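Local coordinates for protein glycinin A3B4 subunit (Glycine max, PDB 2D5F) that serves as a seed storage protein of the 11S globulin family, probably keeping amino acids in reserve for the germinating seedling, at residues Q41-T46 with L421-Q426; I144-T149 with N389-V394; W33-P38 with L156-R161. All coordinates share one frame; numbering follows the deposited sequence.

Interaction 1. Residues Q41-T46 with L421-Q426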
loop_
_atom_site.group_PDB
_atom_site.type_symbol
_atom_site.label_atom_id
_atom_site.label_comp_id
_atom_site.label_asym_id
_atom_site.label_seq_id
_atom_site.Cartn_x
_atom_site.Cartn_y
_atom_site.Cartn_z
ATOM N N GLN B 41 -30.328 1.536 12.293
ATOM C CA GLN B 41 -29.674 0.283 12.640
ATOM C C GLN B 41 -29.174 -0.373 11.360
ATOM O O GLN B 41 -28.116 -0.995 11.348
ATOM C CB GLN B 41 -30.635 -0.661 13.362
ATOM C CG GLN B 41 -31.078 -0.146 14.711
ATOM C CD GLN B 41 -31.740 -1.213 15.537
ATOM O OE1 GLN B 41 -32.756 -1.782 15.135
ATOM N NE2 GLN B 41 -31.168 -1.502 16.699
ATOM N N CYS B 42 -29.937 -0.224 10.282
ATOM C CA CYS B 42 -29.543 -0.794 9.003
ATOM C C CYS B 42 -28.281 -0.078 8.501
ATOM O O CYS B 42 -27.355 -0.707 7.988
ATOM C CB CYS B 42 -30.692 -0.663 7.986
ATOM S SG CYS B 42 -30.154 -0.727 6.246
ATOM N N ALA B 43 -28.241 1.237 8.687
ATOM C CA ALA B 43 -27.110 2.051 8.245
ATOM C C ALA B 43 -25.890 1.926 9.153
ATOM O O ALA B 43 -24.770 2.218 8.737
ATOM C CB ALA B 43 -27.535 3.506 8.142
ATOM N N GLY B 44 -26.109 1.492 10.390
ATOM C CA GLY B 44 -25.008 1.331 11.324
ATOM C C GLY B 44 -24.424 2.658 11.771
ATOM O O GLY B 44 -23.203 2.801 11.905
ATOM N N VAL B 45 -25.298 3.633 12.008
ATOM C CA VAL B 45 -24.875 4.964 12.430
ATOM C C VAL B 45 -26.012 5.638 13.191
ATOM O O VAL B 45 -27.112 5.097 13.309
ATOM C CB VAL B 45 -24.589 5.891 11.218
ATOM C CG1 VAL B 45 -23.586 5.256 10.258
ATOM C CG2 VAL B 45 -25.909 6.195 10.486
ATOM N N THR B 46 -25.724 6.819 13.718
ATOM C CA THR B 46 -26.740 7.632 14.367
ATOM C C THR B 46 -26.308 9.067 14.115
ATOM O O THR B 46 -25.201 9.304 13.625
ATOM C CB THR B 46 -26.910 7.349 15.881
ATOM O OG1 THR B 46 -28.145 7.936 16.311
ATOM C CG2 THR B 46 -25.788 7.942 16.699
ATOM N N LEU B 421 -33.975 13.606 8.344
ATOM C CA LEU B 421 -32.938 12.624 8.053
ATOM C C LEU B 421 -33.558 11.436 7.322
ATOM O O LEU B 421 -34.557 10.892 7.780
ATOM C CB LEU B 421 -32.340 12.148 9.379
ATOM C CG LEU B 421 -31.003 11.422 9.378
ATOM C CD1 LEU B 421 -29.912 12.426 9.031
ATOM C CD2 LEU B 421 -30.739 10.822 10.748
ATOM N N LEU B 422 -32.968 11.028 6.200
ATOM C CA LEU B 422 -33.496 9.892 5.443
ATOM C C LEU B 422 -32.375 8.949 5.037
ATOM O O LEU B 422 -31.428 9.343 4.350
ATOM C CB LEU B 422 -34.227 10.356 4.182
ATOM C CG LEU B 422 -34.743 9.195 3.319
ATOM C CD1 LEU B 422 -35.868 8.473 4.067
ATOM C CD2 LEU B 422 -35.244 9.707 1.978
ATOM N N VAL B 423 -32.488 7.698 5.466
ATOM C CA VAL B 423 -31.490 6.689 5.144
ATOM C C VAL B 423 -31.752 6.073 3.780
ATOM O O VAL B 423 -32.893 5.715 3.463
ATOM C CB VAL B 423 -31.502 5.548 6.176
ATOM C CG1 VAL B 423 -30.598 4.400 5.707
ATOM C CG2 VAL B 423 -31.063 6.072 7.527
ATOM N N VAL B 424 -30.702 5.956 2.972
ATOM C CA VAL B 424 -30.827 5.324 1.672
ATOM C C VAL B 424 -29.844 4.155 1.692
ATOM O O VAL B 424 -28.637 4.334 1.525
ATOM C CB VAL B 424 -30.488 6.291 0.514
ATOM C CG1 VAL B 424 -30.607 5.560 -0.827
ATOM C CG2 VAL B 424 -31.438 7.499 0.549
ATOM N N PRO B 425 -30.359 2.937 1.916
ATOM C CA PRO B 425 -29.536 1.723 1.968
ATOM C C PRO B 425 -28.707 1.485 0.714
ATOM O O PRO B 425 -29.088 1.887 -0.384
ATOM C CB PRO B 425 -30.564 0.615 2.191
ATOM C CG PRO B 425 -31.686 1.339 2.940
ATOM C CD PRO B 425 -31.779 2.622 2.152
ATOM N N GLN B 426 -27.567 0.825 0.897
ATOM C CA GLN B 426 -26.678 0.493 -0.198
ATOM C C GLN B 426 -27.485 -0.198 -1.300
ATOM O O GLN B 426 -28.353 -1.029 -1.018
ATOM C CB GLN B 426 -25.573 -0.437 0.310
ATOM C CG GLN B 426 -24.672 -1.033 -0.771
ATOM C CD GLN B 426 -23.631 -1.982 -0.197
ATOM O OE1 GLN B 426 -23.802 -2.518 0.902
ATOM N NE2 GLN B 426 -22.556 -2.213 -0.947
#
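Cys42 and Ala43, in the last turn of helix 38-43, lie against Val423 of strand 421-424 and Pro425 just beyond it, the strand being part of the second cupin barrel. A short helix of the first cupin thus packs on the second, and the contact joins the two cupin barrels of this bicupin chain.

The contact between the segments is apolar and buried. Ala43 CB sits 4.0 Å from Val423 CG1, the methyl that chi1 (171°) sets anti to the backbone N of its residue. The side chain of Val423 also touches Glu39 and Leu40, one turn back along the helix.

Covalent and polar links adjoin this patch. Cys42 is joined to Cys9 by a disulfide, which pins the helix to the N-terminal stretch of the chain. Gly44 then leaves the helix with positive phi, a conformation that favours glycine, and its N gives a weak bond to Gln41 O. Pro425 packs on Leu156 of a neighbouring subunit, and the amide of Gln426 bonds to backbone atoms of that subunit.

Cys42 SG, itself half of the disulfide, lies 4.2 Å from CG of the Pro425 ring.

Interaction 2. Residues I144-T149 with N389-V394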
loop_
_atom_site.group_PDB
_atom_site.type_symbol
_atom_site.label_atom_id
_atom_site.label_comp_id
_atom_site.label_asym_id
_atom_site.label_seq_id
_atom_site.Cartn_x
_atom_site.Cartn_y
_atom_site.Cartn_z
ATOM N N ILE B 144 -24.320 19.307 12.293
ATOM C CA ILE B 144 -24.948 17.989 12.257
ATOM C C ILE B 144 -23.853 16.938 12.147
ATOM O O ILE B 144 -23.102 16.903 11.172
ATOM C CB ILE B 144 -25.930 17.845 11.063
ATOM C CG1 ILE B 144 -27.255 18.559 11.373
ATOM C CG2 ILE B 144 -26.224 16.374 10.803
ATOM C CD1 ILE B 144 -27.144 20.056 11.493
ATOM N N SER B 145 -23.781 16.072 13.149
ATOM C CA SER B 145 -22.757 15.049 13.182
ATOM C C SER B 145 -23.217 13.633 12.875
ATOM O O SER B 145 -24.176 13.135 13.457
ATOM C CB SER B 145 -22.065 15.057 14.547
ATOM O OG SER B 145 -21.111 14.015 14.621
ATOM N N LEU B 146 -22.519 12.992 11.944
ATOM C CA LEU B 146 -22.800 11.612 11.597
ATOM C C LEU B 146 -21.878 10.802 12.510
ATOM O O LEU B 146 -20.650 10.897 12.399
ATOM C CB LEU B 146 -22.454 11.343 10.124
ATOM C CG LEU B 146 -22.835 9.981 9.513
ATOM C CD1 LEU B 146 -22.003 8.841 10.126
ATOM C CD2 LEU B 146 -24.323 9.734 9.727
ATOM N N LEU B 147 -22.471 10.052 13.437
ATOM C CA LEU B 147 -21.713 9.215 14.366
ATOM C C LEU B 147 -21.608 7.817 13.751
ATOM O O LEU B 147 -22.547 7.027 13.810
ATOM C CB LEU B 147 -22.416 9.139 15.732
ATOM C CG LEU B 147 -22.322 10.322 16.717
ATOM C CD1 LEU B 147 -22.827 11.592 16.085
ATOM C CD2 LEU B 147 -23.139 10.009 17.966
ATOM N N ASP B 148 -20.461 7.524 13.151
ATOM C CA ASP B 148 -20.239 6.239 12.499
ATOM C C ASP B 148 -19.964 5.116 13.506
ATOM O O ASP B 148 -18.866 4.566 13.551
ATOM C CB ASP B 148 -19.079 6.386 11.505
ATOM C CG ASP B 148 -18.904 5.169 10.609
ATOM O OD1 ASP B 148 -19.889 4.429 10.386
ATOM O OD2 ASP B 148 -17.777 4.963 10.116
ATOM N N THR B 149 -20.981 4.777 14.297
ATOM C CA THR B 149 -20.880 3.738 15.323
ATOM C C THR B 149 -20.491 2.349 14.810
ATOM O O THR B 149 -19.830 1.595 15.517
ATOM C CB THR B 149 -22.211 3.578 16.097
ATOM O OG1 THR B 149 -23.291 3.452 15.164
ATOM C CG2 THR B 149 -22.463 4.774 17.007
ATOM N N ASN B 389 -23.888 2.584 2.451
ATOM C CA ASN B 389 -25.198 3.001 2.908
ATOM C C ASN B 389 -25.070 4.520 2.917
ATOM O O ASN B 389 -23.956 5.050 2.981
ATOM C CB ASN B 389 -25.482 2.514 4.331
ATOM C CG ASN B 389 -25.899 1.069 4.380
ATOM O OD1 ASN B 389 -26.650 0.605 3.527
ATOM N ND2 ASN B 389 -25.432 0.348 5.395
ATOM N N SER B 390 -26.193 5.223 2.867
ATOM C CA SER B 390 -26.150 6.679 2.856
ATOM C C SER B 390 -27.173 7.258 3.808
ATOM O O SER B 390 -28.182 6.618 4.107
ATOM C CB SER B 390 -26.439 7.208 1.450
ATOM O OG SER B 390 -25.451 6.790 0.535
ATOM N N VAL B 391 -26.905 8.467 4.286
ATOM C CA VAL B 391 -27.832 9.154 5.181
ATOM C C VAL B 391 -27.949 10.605 4.728
ATOM O O VAL B 391 -26.977 11.371 4.767
ATOM C CB VAL B 391 -27.354 9.125 6.647
ATOM C CG1 VAL B 391 -28.439 9.706 7.552
ATOM C CG2 VAL B 391 -27.021 7.694 7.060
ATOM N N ILE B 392 -29.142 10.967 4.278
ATOM C CA ILE B 392 -29.406 12.313 3.810
ATOM C C ILE B 392 -29.930 13.188 4.936
ATOM O O ILE B 392 -30.773 12.763 5.723
ATOM C CB ILE B 392 -30.479 12.319 2.700
ATOM C CG1 ILE B 392 -29.964 11.593 1.459
ATOM C CG2 ILE B 392 -30.852 13.752 2.345
ATOM C CD1 ILE B 392 -31.042 11.336 0.426
ATOM N N TYR B 393 -29.404 14.402 5.030
ATOM C CA TYR B 393 -29.889 15.360 6.015
ATOM C C TYR B 393 -30.172 16.616 5.197
ATOM O O TYR B 393 -29.267 17.167 4.572
ATOM C CB TYR B 393 -28.848 15.681 7.090
ATOM C CG TYR B 393 -29.332 16.768 8.030
ATOM C CD1 TYR B 393 -30.210 16.475 9.074
ATOM C CD2 TYR B 393 -28.992 18.107 7.812
ATOM C CE1 TYR B 393 -30.748 17.491 9.877
ATOM C CE2 TYR B 393 -29.524 19.133 8.608
ATOM C CZ TYR B 393 -30.406 18.812 9.637
ATOM O OH TYR B 393 -30.959 19.813 10.404
ATOM N N VAL B 394 -31.426 17.055 5.179
ATOM C CA VAL B 394 -31.779 18.241 4.406
ATOM C C VAL B 394 -31.370 19.494 5.157
ATOM O O VAL B 394 -31.764 19.701 6.301
ATOM C CB VAL B 394 -33.288 18.276 4.094
ATOM C CG1 VAL B 394 -33.630 19.530 3.272
ATOM C CG2 VAL B 394 -33.670 17.022 3.318
#
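Ile144 faces Tyr393 and Leu146 faces Val391 across two strands that run in roughly opposite senses, with the Ile144 and Tyr393 CA atoms 8.4 Å apart, so that side chains, not backbones, fill the interval. The strands, 141-147 and 390-395, belong to the corresponding sheets of the two cupin barrels.

Ile144 lies over one face of the Tyr393 ring. Its CG1 makes a CH-pi contact 3.7 Å from the centroid of the Tyr393 ring and 18° off the normal, shifted toward the CZ and CE2 rim, while CD1 runs on past the same rim. A chi1 of 175°, with CG anti to the backbone N, carries the tyrosine ring toward Ile144, and a chi2 of 80° turns its face to it; the two side chains cross at about a right angle. Farther along, Leu146 CD2 meets Val391 CG2 at 4.3 Å, a looser methyl-to-methyl touch. Ser145, between them, turns to the other side of its strand, bonding Gln67 and touching Arg50 of the carbonate pocket.

Replacing Tyr393 by an alanine removes the ring, which would probably open a gap beneath CG1 and CD1 of Ile144.

With no polar pair between the segments, the contact probably rests on shape and dispersion, the CH-pi approach favouring the face of the ring.

Interaction 3. Residues W33-P38 with L156-R161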
loop_
_atom_site.group_PDB
_atom_site.type_symbol
_atom_site.label_atom_id
_atom_site.label_comp_id
_atom_site.label_asym_id
_atom_site.label_seq_id
_atom_site.Cartn_x
_atom_site.Cartn_y
_atom_site.Cartn_z
ATOM N N TRP B 33 -30.751 11.671 17.429
ATOM C CA TRP B 33 -31.735 10.779 16.822
ATOM C C TRP B 33 -31.502 9.463 17.563
ATOM O O TRP B 33 -30.352 9.087 17.797
ATOM C CB TRP B 33 -31.447 10.589 15.330
ATOM C CG TRP B 33 -31.984 11.685 14.418
ATOM C CD1 TRP B 33 -33.073 11.600 13.590
ATOM C CD2 TRP B 33 -31.421 12.990 14.207
ATOM N NE1 TRP B 33 -33.219 12.766 12.874
ATOM C CE2 TRP B 33 -32.223 13.638 13.235
ATOM C CE3 TRP B 33 -30.320 13.677 14.746
ATOM C CZ2 TRP B 33 -31.954 14.938 12.783
ATOM C CZ3 TRP B 33 -30.051 14.977 14.297
ATOM C CH2 TRP B 33 -30.869 15.591 13.327
ATOM N N ASN B 34 -32.572 8.783 17.963
ATOM C CA ASN B 34 -32.440 7.510 18.672
ATOM C C ASN B 34 -31.738 6.518 17.736
ATOM O O ASN B 34 -32.203 6.277 16.619
ATOM C CB ASN B 34 -33.826 6.975 19.046
ATOM C CG ASN B 34 -33.758 5.783 19.978
ATOM O OD1 ASN B 34 -32.999 4.842 19.749
ATOM N ND2 ASN B 34 -34.562 5.815 21.036
ATOM N N SER B 35 -30.636 5.932 18.187
ATOM C CA SER B 35 -29.899 4.995 17.341
ATOM C C SER B 35 -30.649 3.682 17.088
ATOM O O SER B 35 -30.213 2.860 16.286
ATOM C CB SER B 35 -28.527 4.693 17.956
ATOM O OG SER B 35 -28.670 4.061 19.215
ATOM N N GLN B 36 -31.786 3.495 17.751
ATOM C CA GLN B 36 -32.543 2.264 17.586
ATOM C C GLN B 36 -33.614 2.262 16.500
ATOM O O GLN B 36 -34.317 1.272 16.324
ATOM C CB GLN B 36 -33.120 1.833 18.935
ATOM C CG GLN B 36 -32.032 1.312 19.873
ATOM C CD GLN B 36 -32.500 1.139 21.303
ATOM O OE1 GLN B 36 -31.776 0.604 22.143
ATOM N NE2 GLN B 36 -33.712 1.601 21.592
ATOM N N HIS B 37 -33.748 3.366 15.772
ATOM C CA HIS B 37 -34.696 3.409 14.665
ATOM C C HIS B 37 -34.197 2.344 13.694
ATOM O O HIS B 37 -32.995 2.273 13.414
ATOM C CB HIS B 37 -34.664 4.767 13.954
ATOM C CG HIS B 37 -35.464 5.829 14.640
ATOM N ND1 HIS B 37 -34.884 6.897 15.289
ATOM C CD2 HIS B 37 -36.800 5.971 14.798
ATOM C CE1 HIS B 37 -35.830 7.651 15.820
ATOM N NE2 HIS B 37 -37.001 7.111 15.536
ATOM N N PRO B 38 -35.098 1.502 13.172
ATOM C CA PRO B 38 -34.635 0.472 12.238
ATOM C C PRO B 38 -33.813 0.978 11.050
ATOM O O PRO B 38 -32.895 0.293 10.596
ATOM C CB PRO B 38 -35.933 -0.249 11.821
ATOM C CG PRO B 38 -37.046 0.682 12.256
ATOM C CD PRO B 38 -36.517 1.307 13.511
ATOM N N LEU B 156 -15.969 -1.770 20.560
ATOM C CA LEU B 156 -16.856 -1.939 21.711
ATOM C C LEU B 156 -18.150 -2.614 21.251
ATOM O O LEU B 156 -18.209 -3.840 21.132
ATOM C CB LEU B 156 -17.115 -0.570 22.351
ATOM C CG LEU B 156 -15.822 0.058 22.906
ATOM C CD1 LEU B 156 -16.084 1.438 23.471
ATOM C CD2 LEU B 156 -15.250 -0.865 23.995
ATOM N N ASP B 157 -19.195 -1.831 21.019
ATOM C CA ASP B 157 -20.447 -2.370 20.498
ATOM C C ASP B 157 -21.138 -1.251 19.739
ATOM O O ASP B 157 -20.613 -0.146 19.668
ATOM C CB ASP B 157 -21.344 -2.952 21.599
ATOM C CG ASP B 157 -21.564 -2.005 22.746
ATOM O OD1 ASP B 157 -21.413 -2.458 23.900
ATOM O OD2 ASP B 157 -21.890 -0.828 22.504
ATOM N N GLN B 158 -22.309 -1.532 19.182
ATOM C CA GLN B 158 -23.031 -0.556 18.367
ATOM C C GLN B 158 -23.511 0.719 19.051
ATOM O O GLN B 158 -23.893 1.671 18.376
ATOM C CB GLN B 158 -24.225 -1.236 17.696
ATOM C CG GLN B 158 -25.444 -1.364 18.590
ATOM C CD GLN B 158 -26.581 -0.483 18.120
ATOM O OE1 GLN B 158 -27.141 -0.696 17.041
ATOM N NE2 GLN B 158 -26.925 0.523 18.922
ATOM N N ASN B 159 -23.495 0.753 20.377
ATOM C CA ASN B 159 -23.971 1.938 21.080
ATOM C C ASN B 159 -23.091 3.167 20.925
ATOM O O ASN B 159 -21.864 3.073 20.902
ATOM C CB ASN B 159 -24.117 1.671 22.580
ATOM C CG ASN B 159 -25.161 0.620 22.895
ATOM O OD1 ASN B 159 -24.936 -0.574 22.704
ATOM N ND2 ASN B 159 -26.312 1.062 23.383
ATOM N N PRO B 160 -23.717 4.344 20.797
ATOM C CA PRO B 160 -22.939 5.575 20.669
ATOM C C PRO B 160 -22.415 5.849 22.080
ATOM O O PRO B 160 -23.076 5.512 23.068
ATOM C CB PRO B 160 -23.976 6.595 20.202
ATOM C CG PRO B 160 -25.262 6.066 20.763
ATOM C CD PRO B 160 -25.144 4.588 20.516
ATOM N N ARG B 161 -21.224 6.423 22.183
ATOM C CA ARG B 161 -20.637 6.710 23.489
ATOM C C ARG B 161 -19.846 8.000 23.417
ATOM O O ARG B 161 -19.147 8.240 22.436
ATOM C CB ARG B 161 -19.657 5.607 23.914
ATOM C CG ARG B 161 -20.230 4.238 24.227
ATOM C CD ARG B 161 -19.090 3.338 24.690
ATOM N NE ARG B 161 -19.540 2.089 25.302
ATOM C CZ ARG B 161 -20.091 1.079 24.638
ATOM N NH1 ARG B 161 -20.466 -0.016 25.290
ATOM N NH2 ARG B 161 -20.265 1.159 23.323
#
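Ser35, in the type I beta turn from Asn34 to His37 that leads into helix 38-43, meets Gln158 and Pro160 of the loop that follows strand 141-147. Both loops belong to the first cupin, so this is a loop-to-loop contact within one domain. Ser35 OG is the atom that does the touching: it comes 3.8 Å from Pro160 CD, and Gln158 NE2 approaches the same Ser35 OG to 4.0 Å. With chi1 at 63° the oxygen stands between backbone N and carbonyl carbon; the hydroxyl is hydrogen-bonded to Glu175, and its contact with Pro160 is packing. Gln158 brings its amide over by bending at chi2 (112°).

Each loop is shaped by an Asx turn of its own. In the first, Asn34 OD1 accepts from Gln36 N at 2.7 Å, inside the beta turn that carries Ser35. In the second, Asp157 OD2 accepts from Asn159 N at 3.1 Å, folding the chain around Gln158.

Asp157 also forms a salt bridge with Arg161, which grips it end-on with NH1 and NH2. Arg161 NH1 reaches Asp157 OD1 at 3.0 Å, on the syn side, and Arg161 NH2 reaches Asp157 OD2 at 2.7 Å from above the carboxylate plane, on the face opposite to Asn159 N. Leu156 CB lies over one face of the guanidinium. Cys9 N of a different neighbouring subunit from the one that meets Pro425 bonds to Asp157 OD1 as well, which would probably favour the charged form of this carboxylate further, while Leu156 packs on Asn389 of that same subunit as Cys9.

How the interactions relate
Along the chain the segments come in the order 33-38, 41-46, 144-149, 156-161, 389-394 and 421-426. Interaction 2 is therefore nested inside the loop closed by interaction 1, whereas interaction 3 alternates with both. The centres of interactions 1 and 2 are about 7 Å apart, and strands 390-395 and 421-424 are neighbours in one sheet of the second cupin. The centre of interaction 3 is about 11 Å from that of interaction 1 and about 13 Å from that of interaction 2, within the first cupin. Trp33 packs on Tyr393, and Thr149 on Gln158 and Pro160. Interactions 1 and 2 join the barrels, and residues of all three interactions meet neighbouring subunits of the six-chain assembly.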